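Local atomic coordinates of uncharacterized protein (Xanthomonas axonopodis pv. citri, PDB entry 3OV5), a protein that is probably an outer-membrane component of a type IV secretion system, its globular domain having the N0 fold found in outer membrane transport proteins. Residues 6-11 with 16-21; 58-63 with 67-72. One frame throughout, in Å; residues are numbered along the deposited sequence.

Contact 1: residues 6-11 with 16-21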
ATOM      1  N   TYR A   6      -1.557  10.626   0.718  1.00  6.54           N
ATOM      2  CA  TYR A   6      -1.060   9.276   0.957  1.00  6.53           C
ATOM      3  C   TYR A   6       0.469   9.323   0.888  1.00  6.56           C
ATOM      4  O   TYR A   6       1.045   9.751  -0.108  1.00  7.51           O
ATOM      5  CB  TYR A   6      -1.588   8.293  -0.095  1.00  7.15           C
ATOM      6  CG  TYR A   6      -3.073   8.132  -0.027  1.00  6.52           C
ATOM      7  CD1 TYR A   6      -3.641   7.259   0.900  1.00  6.89           C
ATOM      8  CD2 TYR A   6      -3.922   8.902  -0.822  1.00  7.30           C
ATOM      9  CE1 TYR A   6      -5.032   7.113   0.997  1.00  6.93           C
ATOM     10  CE2 TYR A   6      -5.304   8.799  -0.703  1.00  7.22           C
ATOM     11  CZ  TYR A   6      -5.846   7.896   0.195  1.00  6.61           C
ATOM     12  OH  TYR A   6      -7.215   7.790   0.268  1.00  7.80           O
ATOM     13  N   GLN A   7       1.099   8.882   1.970  1.00  6.20           N
ATOM     14  CA  GLN A   7       2.546   8.890   2.123  1.00  6.44           C
ATOM     15  C   GLN A   7       2.918   7.994   3.282  1.00  5.98           C
ATOM     16  O   GLN A   7       2.058   7.665   4.119  1.00  6.25           O
ATOM     17  CB  GLN A   7       3.082  10.306   2.351  1.00  6.82           C
ATOM     18  CG  GLN A   7       2.529  10.935   3.617  1.00  8.39           C
ATOM     19  CD  GLN A   7       3.107  12.298   3.903  1.00 10.62           C
ATOM     20  OE1 GLN A   7       4.127  12.718   3.375  1.00 15.59           O
ATOM     21  NE2 GLN A   7       2.437  13.018   4.779  1.00 12.16           N
ATOM     22  N   ALA A   8       4.201   7.659   3.385  1.00  6.24           N
ATOM     23  CA  ALA A   8       4.726   7.109   4.622  1.00  6.63           C
ATOM     24  C   ALA A   8       4.981   8.251   5.598  1.00  7.31           C
ATOM     25  O   ALA A   8       5.350   9.358   5.204  1.00  9.09           O
ATOM     26  CB  ALA A   8       6.024   6.339   4.369  1.00  7.95           C
ATOM     27  N   THR A   9       4.778   7.967   6.879  1.00  7.75           N
ATOM     28  CA  THR A   9       4.987   8.953   7.930  1.00  8.98           C
ATOM     29  C   THR A   9       5.772   8.326   9.038  1.00 10.31           C
ATOM     30  O   THR A   9       5.955   7.126   9.051  1.00 10.11           O
ATOM     31  CB  THR A   9       3.669   9.441   8.509  1.00  8.73           C
ATOM     32  OG1 THR A   9       3.040   8.391   9.264  1.00  8.55           O
ATOM     33  CG2 THR A   9       2.779   9.985   7.449  1.00  9.33           C
ATOM     34  N   PRO A  10       6.256   9.152   9.992  1.00 12.05           N
ATOM     35  CA  PRO A  10       6.994   8.590  11.126  1.00 13.05           C
ATOM     36  C   PRO A  10       6.261   7.470  11.881  1.00 12.35           C
ATOM     37  O   PRO A  10       6.895   6.579  12.411  1.00 15.03           O
ATOM     38  CB  PRO A  10       7.226   9.814  12.040  1.00 13.71           C
ATOM     39  CG  PRO A  10       7.340  10.938  11.100  1.00 14.67           C
ATOM     40  CD  PRO A  10       6.250  10.632  10.083  1.00 13.68           C
ATOM     41  N   MET A  11       4.936   7.482  11.876  1.00 10.69           N
ATOM     42  CA  MET A  11       4.127   6.487  12.556  1.00 11.22           C
ATOM     43  C   MET A  11       4.224   5.089  11.937  1.00 10.46           C
ATOM     44  O   MET A  11       3.938   4.072  12.592  1.00 11.43           O
ATOM     45  CB  MET A  11       2.630   6.946  12.532  1.00 12.20           C
ATOM     46  CG  MET A  11       1.701   6.073  13.216  1.00 13.70           C
ATOM     47  SD  MET A  11       0.203   6.991  13.117  1.00 13.08           S
ATOM     48  CE  MET A  11      -0.834   5.637  13.665  1.00 22.78           C
ATOM     49  N   LYS A  16       2.106  -3.396   5.956  1.00  5.11           N
ATOM     50  CA  LYS A  16       0.750  -3.640   6.411  1.00  5.49           C
ATOM     51  C   LYS A  16       0.269  -2.498   7.305  1.00  5.56           C
ATOM     52  O   LYS A  16      -0.890  -2.108   7.201  1.00  5.96           O
ATOM     53  CB  LYS A  16       0.665  -4.983   7.145  1.00  5.98           C
ATOM     54  CG  LYS A  16      -0.775  -5.377   7.492  1.00  6.68           C
ATOM     55  CD  LYS A  16      -0.834  -6.739   8.184  1.00  8.47           C
ATOM     56  CE  LYS A  16      -0.152  -6.734   9.513  1.00 10.13           C
ATOM     57  NZ  LYS A  16      -0.286  -8.052  10.220  1.00 12.21           N
ATOM     58  N   THR A  17       1.118  -2.041   8.222  1.00  5.77           N
ATOM     59  CA  THR A  17       0.651  -1.021   9.163  1.00  6.34           C
ATOM     60  C   THR A  17       0.453   0.331   8.477  1.00  5.53           C
ATOM     61  O   THR A  17      -0.483   1.073   8.834  1.00  5.98           O
ATOM     62  CB  THR A  17       1.530  -0.963  10.405  1.00  7.02           C
ATOM     63  OG1 THR A  17       2.858  -0.643  10.090  1.00  8.81           O
ATOM     64  CG2 THR A  17       1.432  -2.273  11.215  1.00 10.17           C
ATOM     65  N   MET A  18       1.304   0.677   7.505  1.00  5.17           N
ATOM     66  CA  MET A  18       1.060   1.879   6.729  1.00  5.72           C
ATOM     67  C   MET A  18      -0.277   1.768   6.023  1.00  4.92           C
ATOM     68  O   MET A  18      -1.094   2.706   6.018  1.00  5.53           O
ATOM     69  CB  MET A  18       2.175   2.127   5.717  1.00  5.20           C
ATOM     70  CG  MET A  18       1.982   3.445   4.969  1.00  5.71           C
ATOM     71  SD  MET A  18       3.262   3.771   3.761  1.00  6.36           S
ATOM     72  CE  MET A  18       2.837   2.519   2.521  1.00  7.40           C
ATOM     73  N   LEU A  19      -0.512   0.627   5.380  1.00  5.04           N
ATOM     74  CA  LEU A  19      -1.766   0.443   4.655  1.00  5.46           C
ATOM     75  C   LEU A  19      -2.978   0.416   5.594  1.00  4.95           C
ATOM     76  O   LEU A  19      -4.053   0.831   5.201  1.00  5.55           O
ATOM     77  CB  LEU A  19      -1.686  -0.806   3.790  1.00  5.50           C
ATOM     78  CG  LEU A  19      -0.826  -0.619   2.541  1.00  5.84           C
ATOM     79  CD1 LEU A  19      -0.615  -1.965   1.869  1.00  6.76           C
ATOM     80  CD2 LEU A  19      -1.476   0.365   1.593  1.00  8.10           C
ATOM     81  N   GLU A  20      -2.837  -0.106   6.815  1.00  5.17           N
ATOM     82  CA  GLU A  20      -3.929  -0.028   7.770  1.00  5.68           C
ATOM     83  C   GLU A  20      -4.312   1.447   7.988  1.00  5.65           C
ATOM     84  O   GLU A  20      -5.498   1.782   8.064  1.00  5.58           O
ATOM     85  CB  GLU A  20      -3.538  -0.656   9.115  1.00  6.47           C
ATOM     86  CG  GLU A  20      -3.506  -2.147   9.089  1.00  9.09           C
ATOM     87  CD  GLU A  20      -2.884  -2.755  10.330  1.00 11.84           C
ATOM     88  OE1 GLU A  20      -2.883  -4.015  10.394  1.00 16.07           O
ATOM     89  OE2 GLU A  20      -2.395  -2.032  11.219  1.00 17.63           O
ATOM     90  N   ARG A  21      -3.292   2.316   8.089  1.00  5.43           N
ATOM     91  CA  ARG A  21      -3.562   3.741   8.258  1.00  5.78           C
ATOM     92  C   ARG A  21      -4.195   4.326   7.001  1.00  5.21           C
ATOM     93  O   ARG A  21      -5.198   5.070   7.096  1.00  5.73           O
ATOM     94  CB  ARG A  21      -2.309   4.488   8.698  1.00  5.42           C
ATOM     95  CG  ARG A  21      -2.600   5.951   8.964  1.00  5.74           C
ATOM     96  CD  ARG A  21      -1.370   6.726   9.483  1.00  6.32           C
ATOM     97  NE  ARG A  21      -0.302   6.714   8.489  1.00  6.42           N
ATOM     98  CZ  ARG A  21      -0.320   7.442   7.376  1.00  6.48           C
ATOM     99  NH1 ARG A  21      -1.241   8.373   7.167  1.00  7.67           N
ATOM    100  NH2 ARG A  21       0.618   7.247   6.457  1.00  7.86           N
TER
HETATM  101  O   HOH W   1      -0.933   9.099   4.379  1.00 11.71           O
HETATM  102  O   HOH W   2       3.942   0.717  12.163  1.00 18.03           O

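Contact 2: residues 58-63 with 67-72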
ATOM      1  N   GLU A  58       1.999   3.219  -7.023  1.00  5.13           N
ATOM      2  CA  GLU A  58       3.413   3.432  -6.708  0.50  5.50           C
ATOM      3  C   GLU A  58       3.893   2.375  -5.728  1.00  4.93           C
ATOM      4  O   GLU A  58       4.987   1.814  -5.875  1.00  5.51           O
ATOM      5  CB  GLU A  58       3.651   4.815  -6.117  0.50  5.43           C
ATOM      6  CG  GLU A  58       3.480   5.966  -7.087  0.50  6.62           C
ATOM      7  CD  GLU A  58       3.931   7.283  -6.472  0.50  8.42           C
ATOM      8  OE1 GLU A  58       5.120   7.361  -6.111  0.50 11.21           O
ATOM      9  OE2 GLU A  58       3.111   8.226  -6.371  0.50 10.70           O
ATOM     10  N   LEU A  59       3.093   2.131  -4.700  1.00  5.02           N
ATOM     11  CA  LEU A  59       3.463   1.147  -3.687  1.00  5.09           C
ATOM     12  C   LEU A  59       3.574  -0.249  -4.283  1.00  4.72           C
ATOM     13  O   LEU A  59       4.491  -1.026  -3.958  1.00  5.13           O
ATOM     14  CB  LEU A  59       2.476   1.201  -2.547  1.00  5.25           C
ATOM     15  CG  LEU A  59       2.846   0.412  -1.295  1.00  4.66           C
ATOM     16  CD1 LEU A  59       4.145   0.917  -0.689  1.00  5.50           C
ATOM     17  CD2 LEU A  59       1.706   0.497  -0.292  1.00  5.32           C
ATOM     18  N   SER A  60       2.615  -0.574  -5.152  1.00  4.68           N
ATOM     19  CA  SER A  60       2.661  -1.825  -5.884  1.00  4.90           C
ATOM     20  C   SER A  60       3.993  -1.993  -6.618  1.00  4.85           C
ATOM     21  O   SER A  60       4.622  -3.051  -6.549  1.00  5.42           O
ATOM     22  CB  SER A  60       1.493  -1.853  -6.864  1.00  5.12           C
ATOM     23  OG  SER A  60       1.340  -3.157  -7.384  1.00  5.24           O
ATOM     24  N   ALA A  61       4.429  -0.957  -7.325  1.00  5.08           N
ATOM     25  CA  ALA A  61       5.669  -1.032  -8.076  1.00  5.69           C
ATOM     26  C   ALA A  61       6.862  -1.260  -7.143  1.00  5.09           C
ATOM     27  O   ALA A  61       7.807  -1.977  -7.498  1.00  6.00           O
ATOM     28  CB  ALA A  61       5.867   0.207  -8.900  1.00  6.82           C
ATOM     29  N   VAL A  62       6.825  -0.651  -5.944  1.00  4.63           N
ATOM     30  CA  VAL A  62       7.924  -0.811  -5.000  1.00  5.22           C
ATOM     31  C   VAL A  62       8.083  -2.260  -4.571  1.00  4.81           C
ATOM     32  O   VAL A  62       9.210  -2.725  -4.377  1.00  5.38           O
ATOM     33  CB  VAL A  62       7.720   0.124  -3.791  1.00  5.86           C
ATOM     34  CG1 VAL A  62       8.703  -0.185  -2.699  1.00  6.41           C
ATOM     35  CG2 VAL A  62       7.823   1.595  -4.214  1.00  7.01           C
ATOM     36  N   TYR A  63       6.944  -2.967  -4.393  1.00  4.67           N
ATOM     37  CA  TYR A  63       6.959  -4.345  -3.913  1.00  4.89           C
ATOM     38  C   TYR A  63       6.792  -5.378  -5.034  1.00  4.70           C
ATOM     39  O   TYR A  63       6.744  -6.577  -4.767  1.00  4.89           O
ATOM     40  CB  TYR A  63       5.935  -4.536  -2.762  1.00  4.91           C
ATOM     41  CG  TYR A  63       6.403  -3.864  -1.496  1.00  5.21           C
ATOM     42  CD1 TYR A  63       6.152  -2.513  -1.269  1.00  5.27           C
ATOM     43  CD2 TYR A  63       7.158  -4.576  -0.556  1.00  5.50           C
ATOM     44  CE1 TYR A  63       6.664  -1.878  -0.127  1.00  5.40           C
ATOM     45  CE2 TYR A  63       7.670  -3.943   0.601  1.00  5.40           C
ATOM     46  CZ  TYR A  63       7.412  -2.592   0.787  1.00  5.44           C
ATOM     47  OH  TYR A  63       7.917  -1.896   1.878  1.00  5.97           O
ATOM     48  N   GLY A  67       7.141  -9.891  -5.702  1.00  5.76           N
ATOM     49  CA  GLY A  67       6.002 -10.637  -6.220  1.00  6.15           C
ATOM     50  C   GLY A  67       4.656 -10.098  -5.783  1.00  5.78           C
ATOM     51  O   GLY A  67       3.650 -10.809  -5.906  1.00  6.49           O
ATOM     52  N   VAL A  68       4.605  -8.853  -5.306  1.00  5.68           N
ATOM     53  CA  VAL A  68       3.412  -8.303  -4.670  1.00  6.17           C
ATOM     54  C   VAL A  68       2.718  -7.298  -5.568  1.00  5.40           C
ATOM     55  O   VAL A  68       3.384  -6.481  -6.224  1.00  5.66           O
ATOM     56  CB  VAL A  68       3.841  -7.605  -3.353  1.00  6.30           C
ATOM     57  CG1 VAL A  68       2.655  -6.895  -2.693  1.00  6.89           C
ATOM     58  CG2 VAL A  68       4.515  -8.581  -2.414  1.00  8.05           C
ATOM     59  N   SER A  69       1.377  -7.351  -5.558  1.00  5.23           N
ATOM     60  CA  SER A  69       0.518  -6.335  -6.143  1.00  5.39           C
ATOM     61  C   SER A  69      -0.259  -5.622  -5.040  1.00  5.22           C
ATOM     62  O   SER A  69      -0.770  -6.263  -4.119  1.00  5.88           O
ATOM     63  CB  SER A  69      -0.519  -7.016  -7.050  1.00  6.54           C
ATOM     64  OG  SER A  69      -1.503  -6.109  -7.494  1.00  7.91           O
ATOM     65  N   VAL A  70      -0.293  -4.289  -5.123  1.00  5.29           N
ATOM     66  CA  VAL A  70      -1.167  -3.470  -4.278  1.00  5.30           C
ATOM     67  C   VAL A  70      -2.126  -2.732  -5.201  1.00  5.62           C
ATOM     68  O   VAL A  70      -1.693  -2.122  -6.180  1.00  6.21           O
ATOM     69  CB  VAL A  70      -0.368  -2.435  -3.462  1.00  5.58           C
ATOM     70  CG1 VAL A  70      -1.316  -1.609  -2.569  1.00  6.83           C
ATOM     71  CG2 VAL A  70       0.729  -3.127  -2.619  1.00  6.61           C
ATOM     72  N   SER A  71      -3.419  -2.814  -4.908  1.00  5.75           N
ATOM     73  CA  SER A  71      -4.410  -2.185  -5.766  1.00  6.36           C
ATOM     74  C   SER A  71      -5.611  -1.739  -4.950  1.00  5.89           C
ATOM     75  O   SER A  71      -5.760  -2.121  -3.785  1.00  6.89           O
ATOM     76  CB  SER A  71      -4.838  -3.128  -6.894  1.00  7.37           C
ATOM     77  OG  SER A  71      -5.470  -4.283  -6.361  1.00  7.79           O
ATOM     78  N   VAL A  72      -6.422  -0.897  -5.578  1.00  6.88           N
ATOM     79  CA  VAL A  72      -7.699  -0.455  -5.055  1.00  7.32           C
ATOM     80  C   VAL A  72      -8.813  -1.267  -5.745  1.00  9.10           C
ATOM     81  O   VAL A  72      -8.916  -1.250  -6.983  1.00  9.33           O
ATOM     82  CB  VAL A  72      -7.918   1.039  -5.356  1.00  8.06           C
ATOM     83  CG1 VAL A  72      -9.251   1.485  -4.819  1.00 10.26           C
ATOM     84  CG2 VAL A  72      -6.787   1.884  -4.787  1.00 10.19           C
TER
HETATM   85  O   HOH W   3       3.060  -5.132  -8.590  1.00  6.32           O
HETATM   86  O   HOH W   4      -0.661  -3.420  -9.158  1.00 23.83           O

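Contact 1: residues 6-11 with 16-21
Gln7 and Arg21 set the pattern here, a backbone carbonyl on one chain segment meeting a guanidinium carried by a helix. Residues 6-11 run from a short, weakly bonded strand of the N0-type domain into the turn before helix 15-24, and the helix lies against them through Met18 and Arg21, one turn apart. At Gln7 the main chain does the work. Its O lies at the guanidinium edge of Arg21, 2.8 Å from NH2, but the bond is bent, 125° at the hydrogen, and weak; the same oxygen also accepts a hydrogen bond from Trp22 NE1. Water 1 bridges the two segments beside it, taking hydrogens from Gln7 N and, at 2.9 Å, from Arg21 NH1. Ala8 follows with an apolar contact: Met18 SD sits 3.7 Å from its CA and touches its CB as well. Thr9 then approaches Arg21 from the opposite direction and lays CG2 over one face of the guanidinium, 3.6 Å from NH2. Carboxylates complete the setting, Asp12 forming a salt bridge to NH2 and Asp25 to NH1, so the group is gripped at both terminal nitrogens, its rotation should be restricted and its charge is probably offset. Asp12 OD1 also accepts from Thr9 N, tying the turn to the same carboxylate. The Arg21 chain is extended to CD and then bends (chi3 62°), which turns the guanidinium toward Gln7. Met11 closes the segment. Its O receives a weak hydrogen bond from water 2, which also bonds to Thr17 OG1 at 2.7 Å. With CG anti to the backbone N (chi1 -178°), the extended Met11 side chain crosses the aliphatic part of Arg21, SD resting 4.0 Å from CD.

Contact 2: residues 58-63 with 67-72
A serine side chain in the last turn of helix 52-63 takes up a strand amide: Val70 N donates to Ser60 OG over 3.0 Å, and the bond is nearly straight, 169° at the hydrogen. A chi1 of -168° swings the hydroxyl away from the serine's own N and turns OG to that amide. Two waters add to the grip on OG. Water 3 bonds to Ser60 OG and donates to Val68 O at 2.7 Å, and water 4 lies 2.7 Å from Ser60 OG and gives a weak bond to Val70 O. The axes of helix 58-63 and strand 68-72 come within 6.6 Å and run nearly antiparallel, at 173°. The reversal between them is a Schellman motif: Gly67, with positive phi, is the C-prime residue that ends helix 52-63, and Val68 N reaches back to Tyr63 O over 3.2 Å. The chain thus passes directly into strand 68-73, an outer strand of the mixed sheet. Ser69 and Ser71 pair with strand 76-81, whereas Val68 and Val70 give their amides to the helix end and to Ser60, so the helix lies along the strand's other edge. Beside the reversal the aliphatic root of Tyr63 meets Val68, CB to CB at 3.8 Å, while the phenol leads away to bond through OH with Thr39 O and Ile41 N. Val70 turns its branched carbon to the helix, its CG2 lying close to Ser60 CA. Farther into the core, Leu59 CD2 meets Val70 CG1 at 4.3 Å, a looser contact.

Both contacts join at one leucine. Leu59 of contact 2 receives side chains from the helix of contact 1, its CD2 lying 3.6 Å from Met18 CE and 3.7 Å from Leu19 CD2, although the two centres are about 14 Å apart and on opposite sides of the chain's centre. Leu19 also packs on Leu77 and Val79 of strand 76-81, so helix 15-24 meets both helix 52-63 and the sheet. The contacts follow each other in series along the chain, the polar grips at Arg21 and Ser60 flanking this shared apolar core.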